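Local coordinates for bifunctional thiamine biosynthesis protein ThiDN (Methanocaldococcus jannaschii DSM 2661, PDB 2PHP) that probably condenses a thiazole phosphate with hydroxymethylpyrimidine diphosphate to thiamine phosphate through this ThiN domain, while its separate kinase domain probably phosphorylates the pyrimidine, at residues 77-80 / 81-84; 51-54 / 55-59. All blocks are in the same frame, centred on the assembly; numbering follows the deposited sequence.

Overall arrangement
Both interactions are local, yet they illustrate how neighbouring residues pack differently on a helix and on an extended chain. Interaction 1 (77-80 / 81-84) lies within one helix, whose isoleucines are buried against the main sheet while Glu-77 is exposed; backbone hydrogen bonds carry it. Interaction 2 (51-54 / 55-59) is more thoroughly buried and has no hydrogen bond between its halves: one apolar contact spans the bend between strands 50-53 and 57-59, and its polar groups turn to other parts of the fold and to a second subunit. The centres lie about 14 Å apart, and the two meet where His-78 CD2 packs 3.8 Å from Arg-56 NH2.

Interaction 1 (77-80 / 81-84)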
ATOM      1  N   GLU B  77     -12.357  16.094   9.021  1.00 35.88           N
ATOM      2  CA  GLU B  77     -13.060  17.189   9.686  1.00 35.52           C
ATOM      3  C   GLU B  77     -12.117  18.383   9.834  1.00 33.32           C
ATOM      4  O   GLU B  77     -12.517  19.531   9.651  1.00 32.97           O
ATOM      5  CB  GLU B  77     -13.539  16.757  11.069  1.00 37.17           C
ATOM      6  CG  GLU B  77     -14.793  15.913  11.043  1.00 44.80           C
ATOM      7  CD  GLU B  77     -15.030  15.188  12.347  1.00 48.12           C
ATOM      8  OE1 GLU B  77     -14.994  15.851  13.405  1.00 50.18           O
ATOM      9  OE2 GLU B  77     -15.253  13.953  12.313  1.00 50.97           O
ATOM     10  N   HIS B  78     -10.859  18.092  10.154  1.00 32.25           N
ATOM     11  CA  HIS B  78      -9.827  19.109  10.351  1.00 31.13           C
ATOM     12  C   HIS B  78      -9.694  20.098   9.190  1.00 30.81           C
ATOM     13  O   HIS B  78      -9.925  21.289   9.370  1.00 31.28           O
ATOM     14  CB  HIS B  78      -8.477  18.431  10.607  1.00 31.49           C
ATOM     15  CG  HIS B  78      -7.362  19.388  10.894  1.00 33.86           C
ATOM     16  ND1 HIS B  78      -7.267  20.087  12.078  1.00 33.62           N
ATOM     17  CD2 HIS B  78      -6.303  19.774  10.139  1.00 34.86           C
ATOM     18  CE1 HIS B  78      -6.197  20.865  12.040  1.00 35.33           C
ATOM     19  NE2 HIS B  78      -5.597  20.694  10.876  1.00 33.89           N
ATOM     20  N   ILE B  79      -9.316  19.614   8.007  1.00 28.72           N
ATOM     21  CA  ILE B  79      -9.169  20.495   6.848  1.00 30.02           C
ATOM     22  C   ILE B  79     -10.540  20.998   6.391  1.00 30.12           C
ATOM     23  O   ILE B  79     -10.646  22.050   5.761  1.00 30.16           O
ATOM     24  CB  ILE B  79      -8.485  19.771   5.654  1.00 30.96           C
ATOM     25  CG1 ILE B  79      -7.101  19.253   6.059  1.00 32.22           C
ATOM     26  CG2 ILE B  79      -8.350  20.725   4.477  1.00 29.44           C
ATOM     27  CD1 ILE B  79      -6.100  20.334   6.364  1.00 36.85           C
ATOM     28  N   ALA B  80     -11.590  20.245   6.702  1.00 29.74           N
ATOM     29  CA  ALA B  80     -12.936  20.652   6.327  1.00 30.41           C
ATOM     30  C   ALA B  80     -13.291  21.962   7.048  1.00 30.83           C
ATOM     31  O   ALA B  80     -13.897  22.856   6.456  1.00 30.20           O
ATOM     32  CB  ALA B  80     -13.936  19.562   6.695  1.00 31.06           C
ATOM     33  N   LYS B  81     -12.915  22.069   8.320  1.00 28.88           N
ATOM     34  CA  LYS B  81     -13.191  23.279   9.101  1.00 30.16           C
ATOM     35  C   LYS B  81     -12.563  24.493   8.420  1.00 29.20           C
ATOM     36  O   LYS B  81     -13.135  25.578   8.422  1.00 29.44           O
ATOM     37  CB  LYS B  81     -12.628  23.155  10.521  1.00 29.34           C
ATOM     38  CG  LYS B  81     -13.328  22.134  11.423  1.00 33.96           C
ATOM     39  CD  LYS B  81     -12.698  22.146  12.813  1.00 39.32           C
ATOM     40  CE  LYS B  81     -13.109  20.950  13.664  1.00 43.83           C
ATOM     41  NZ  LYS B  81     -14.561  20.959  13.991  1.00 47.95           N
ATOM     42  N   ILE B  82     -11.382  24.307   7.838  1.00 27.46           N
ATOM     43  CA  ILE B  82     -10.711  25.408   7.161  1.00 27.76           C
ATOM     44  C   ILE B  82     -11.467  25.821   5.895  1.00 29.25           C
ATOM     45  O   ILE B  82     -11.745  27.003   5.691  1.00 30.14           O
ATOM     46  CB  ILE B  82      -9.259  25.043   6.783  1.00 26.73           C
ATOM     47  CG1 ILE B  82      -8.432  24.809   8.049  1.00 25.91           C
ATOM     48  CG2 ILE B  82      -8.656  26.160   5.939  1.00 27.72           C
ATOM     49  CD1 ILE B  82      -7.049  24.174   7.792  1.00 27.19           C
ATOM     50  N   ILE B  83     -11.805  24.849   5.052  1.00 29.29           N
ATOM     51  CA  ILE B  83     -12.527  25.135   3.815  1.00 29.53           C
ATOM     52  C   ILE B  83     -13.903  25.763   4.057  1.00 30.74           C
ATOM     53  O   ILE B  83     -14.242  26.770   3.442  1.00 31.25           O
ATOM     54  CB  ILE B  83     -12.684  23.861   2.958  1.00 28.02           C
ATOM     55  CG1 ILE B  83     -11.292  23.357   2.552  1.00 27.21           C
ATOM     56  CG2 ILE B  83     -13.536  24.163   1.721  1.00 25.54           C
ATOM     57  CD1 ILE B  83     -11.268  21.977   1.940  1.00 27.92           C
ATOM     58  N   LEU B  84     -14.695  25.176   4.948  1.00 31.18           N
ATOM     59  CA  LEU B  84     -16.009  25.733   5.236  1.00 32.29           C
ATOM     60  C   LEU B  84     -15.908  27.139   5.808  1.00 33.51           C
ATOM     61  O   LEU B  84     -16.774  27.977   5.551  1.00 32.95           O
ATOM     62  CB  LEU B  84     -16.785  24.830   6.195  1.00 33.12           C
ATOM     63  CG  LEU B  84     -17.563  23.710   5.494  1.00 34.43           C
ATOM     64  CD1 LEU B  84     -16.595  22.795   4.752  1.00 36.40           C
ATOM     65  CD2 LEU B  84     -18.373  22.928   6.516  1.00 37.57           C
TER
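The flat peptide groups that carry the carbonyls of Glu-77, Ile-79 and Ala-80 are met at their oxygens by amides of the next helical turn. Lys-81 N reaches Glu-77 O at 2.9 Å from 21° out of the carbonyl plane, and Lys-81 CG lies against the same oxygen at 3.3 Å. Ile-79 O accepts Ile-83 N at 3.1 Å and also a weak bond from Ile-82 N. Leu-84 N, nearly in line with the C=O of Ala-80, gives its oxygen the straightest bond of the set (2.9 Å, 175° at the hydrogen), while the methyl Leu-84 CD1 comes in beside Ala-80 O at 3.2 Å. Apart from that weak i to i+3 bond, these are the i to i+4 bonds of an alpha helix, here the 77-87 helix that lies over the central sheet of the ThiN domain. On its inner side, Ile-79 meets its neighbours with both branches. With chi1 at -59°, CG2 points opposite the backbone N and touches Ile-83 CD1 at 4.1 Å, the two side chains crossing at a slant; the other branch brings Ile-79 CD1 to Ile-82 CD1 at 4.2 Å. All three isoleucines bear on Cys-96 of strand 95-100. On another side of the helix, Glu-77 OE1 and Lys-81 NZ stay 5.2 Å apart, too far for a salt bridge, although their opposite charges probably still attract.

Interaction 2 (51-54 / 55-59); sequences AALT and GRIIK
The bend that carries the chain from strand 50-53 of the main sheet into strand 57-59 of a two-stranded hairpin is bridged on one side by Leu-53 and Ile-57. A single branch of each does the touching: the methyl Leu-53 CD1 lies 3.8 Å from the methylene Ile-57 CG1, and the two side chains are set aslant. Leu-53 CG stands beside its own backbone N (chi1 -66°), which sends the side chain forward over the bend, where CD1 also comes within 4.3 Å of Arg-56 C. Nearer the backbone, Leu-53 CB rests 3.9 Å from Gly-55 O. Such a passage lets one length of chain serve two sheets: Leu-53 packs on Ile-71 of the main sheet and on Ile-67 of hairpin strand 65-67, the strand whose Phe-65 meets Ile-57. At the bend Gly-55 has phi -108° and psi -129°, a pair that residues with a side chain seldom adopt. Thr-54 OG1 sits between its backbone N and carbonyl carbon, 3.3 Å from Gly-55 N but at too poor an angle to bond to it. Instead this hydroxyl of a buried residue takes part in two hydrogen bonds, one from Asp-70 N and one with Tyr-66 OH of the second subunit, which places the bend at a subunit interface. The bond to CB of Arg-56 points away from 51-54, and NH1 at the far end donates a hydrogen bond to Val-33 O.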
ATOM      1  N   ALA B  51     -14.212  16.018   0.682  1.00 22.67           N
ATOM      2  CA  ALA B  51     -13.474  14.765   0.472  1.00 23.20           C
ATOM      3  C   ALA B  51     -11.967  14.939   0.663  1.00 23.93           C
ATOM      4  O   ALA B  51     -11.408  16.004   0.373  1.00 24.24           O
ATOM      5  CB  ALA B  51     -13.752  14.211  -0.916  1.00 18.95           C
ATOM      6  N   ALA B  52     -11.318  13.879   1.146  1.00 23.30           N
ATOM      7  CA  ALA B  52      -9.873  13.890   1.380  1.00 26.08           C
ATOM      8  C   ALA B  52      -9.355  12.484   1.687  1.00 25.22           C
ATOM      9  O   ALA B  52     -10.128  11.529   1.689  1.00 24.42           O
ATOM     10  CB  ALA B  52      -9.552  14.823   2.530  1.00 23.38           C
ATOM     11  N   LEU B  53      -8.055  12.357   1.955  1.00 23.61           N
ATOM     12  CA  LEU B  53      -7.463  11.053   2.260  1.00 22.46           C
ATOM     13  C   LEU B  53      -7.920  10.541   3.610  1.00 23.50           C
ATOM     14  O   LEU B  53      -8.043  11.308   4.553  1.00 23.42           O
ATOM     15  CB  LEU B  53      -5.931  11.134   2.253  1.00 21.88           C
ATOM     16  CG  LEU B  53      -5.292  11.425   0.898  1.00 23.46           C
ATOM     17  CD1 LEU B  53      -3.800  11.631   1.041  1.00 23.04           C
ATOM     18  CD2 LEU B  53      -5.584  10.280  -0.043  1.00 25.38           C
ATOM     19  N   THR B  54      -8.176   9.241   3.694  1.00 24.52           N
ATOM     20  CA  THR B  54      -8.597   8.620   4.945  1.00 24.40           C
ATOM     21  C   THR B  54      -7.340   8.483   5.812  1.00 26.04           C
ATOM     22  O   THR B  54      -7.419   8.374   7.030  1.00 24.49           O
ATOM     23  CB  THR B  54      -9.238   7.235   4.685  1.00 24.64           C
ATOM     24  OG1 THR B  54      -8.399   6.479   3.801  1.00 23.73           O
ATOM     25  CG2 THR B  54     -10.623   7.397   4.052  1.00 22.90           C
ATOM     26  N   GLY B  55      -6.181   8.492   5.160  1.00 25.60           N
ATOM     27  CA  GLY B  55      -4.914   8.432   5.871  1.00 26.38           C
ATOM     28  C   GLY B  55      -4.300   9.818   5.745  1.00 27.60           C
ATOM     29  O   GLY B  55      -4.968  10.817   6.012  1.00 28.16           O
ATOM     30  N   ARG B  56      -3.043   9.884   5.322  1.00 27.35           N
ATOM     31  CA  ARG B  56      -2.352  11.153   5.131  1.00 27.65           C
ATOM     32  C   ARG B  56      -1.107  10.938   4.291  1.00 27.11           C
ATOM     33  O   ARG B  56      -0.772   9.806   3.957  1.00 24.53           O
ATOM     34  CB  ARG B  56      -1.963  11.776   6.477  1.00 30.48           C
ATOM     35  CG  ARG B  56      -3.029  12.743   7.012  1.00 37.18           C
ATOM     36  CD  ARG B  56      -2.481  13.698   8.059  1.00 43.08           C
ATOM     37  NE  ARG B  56      -3.438  14.767   8.338  1.00 47.51           N
ATOM     38  CZ  ARG B  56      -3.171  15.859   9.052  1.00 50.00           C
ATOM     39  NH1 ARG B  56      -1.968  16.040   9.577  1.00 49.39           N
ATOM     40  NH2 ARG B  56      -4.105  16.790   9.212  1.00 51.91           N
ATOM     41  N   ILE B  57      -0.436  12.026   3.928  1.00 24.53           N
ATOM     42  CA  ILE B  57       0.792  11.921   3.162  1.00 24.82           C
ATOM     43  C   ILE B  57       1.904  12.029   4.190  1.00 24.47           C
ATOM     44  O   ILE B  57       1.968  13.013   4.932  1.00 25.44           O
ATOM     45  CB  ILE B  57       0.904  13.059   2.135  1.00 24.93           C
ATOM     46  CG1 ILE B  57      -0.270  12.959   1.159  1.00 24.05           C
ATOM     47  CG2 ILE B  57       2.238  12.960   1.389  1.00 22.68           C
ATOM     48  CD1 ILE B  57      -0.447  14.152   0.272  1.00 27.68           C
ATOM     49  N   ILE B  58       2.752  11.008   4.269  1.00 24.29           N
ATOM     50  CA  ILE B  58       3.833  11.007   5.248  1.00 23.28           C
ATOM     51  C   ILE B  58       5.201  10.732   4.643  1.00 25.04           C
ATOM     52  O   ILE B  58       5.320  10.210   3.530  1.00 22.58           O
ATOM     53  CB  ILE B  58       3.573   9.966   6.374  1.00 21.36           C
ATOM     54  CG1 ILE B  58       3.601   8.549   5.798  1.00 22.87           C
ATOM     55  CG2 ILE B  58       2.214  10.225   7.034  1.00 19.35           C
ATOM     56  CD1 ILE B  58       3.514   7.458   6.873  1.00 21.23           C
ATOM     57  N   LYS B  59       6.239  11.077   5.396  1.00 26.57           N
ATOM     58  CA  LYS B  59       7.603  10.883   4.922  1.00 30.19           C
ATOM     59  C   LYS B  59       8.013   9.424   4.885  1.00 29.56           C
ATOM     60  O   LYS B  59       7.605   8.631   5.732  1.00 28.77           O
ATOM     61  CB  LYS B  59       8.601  11.644   5.805  1.00 32.49           C
ATOM     62  CG  LYS B  59       8.590  13.150   5.602  1.00 39.14           C
ATOM     63  CD  LYS B  59       9.671  13.851   6.431  1.00 44.44           C
ATOM     64  CE  LYS B  59       9.700  15.360   6.144  1.00 46.56           C
ATOM     65  NZ  LYS B  59      10.763  16.070   6.911  1.00 49.11           N
TER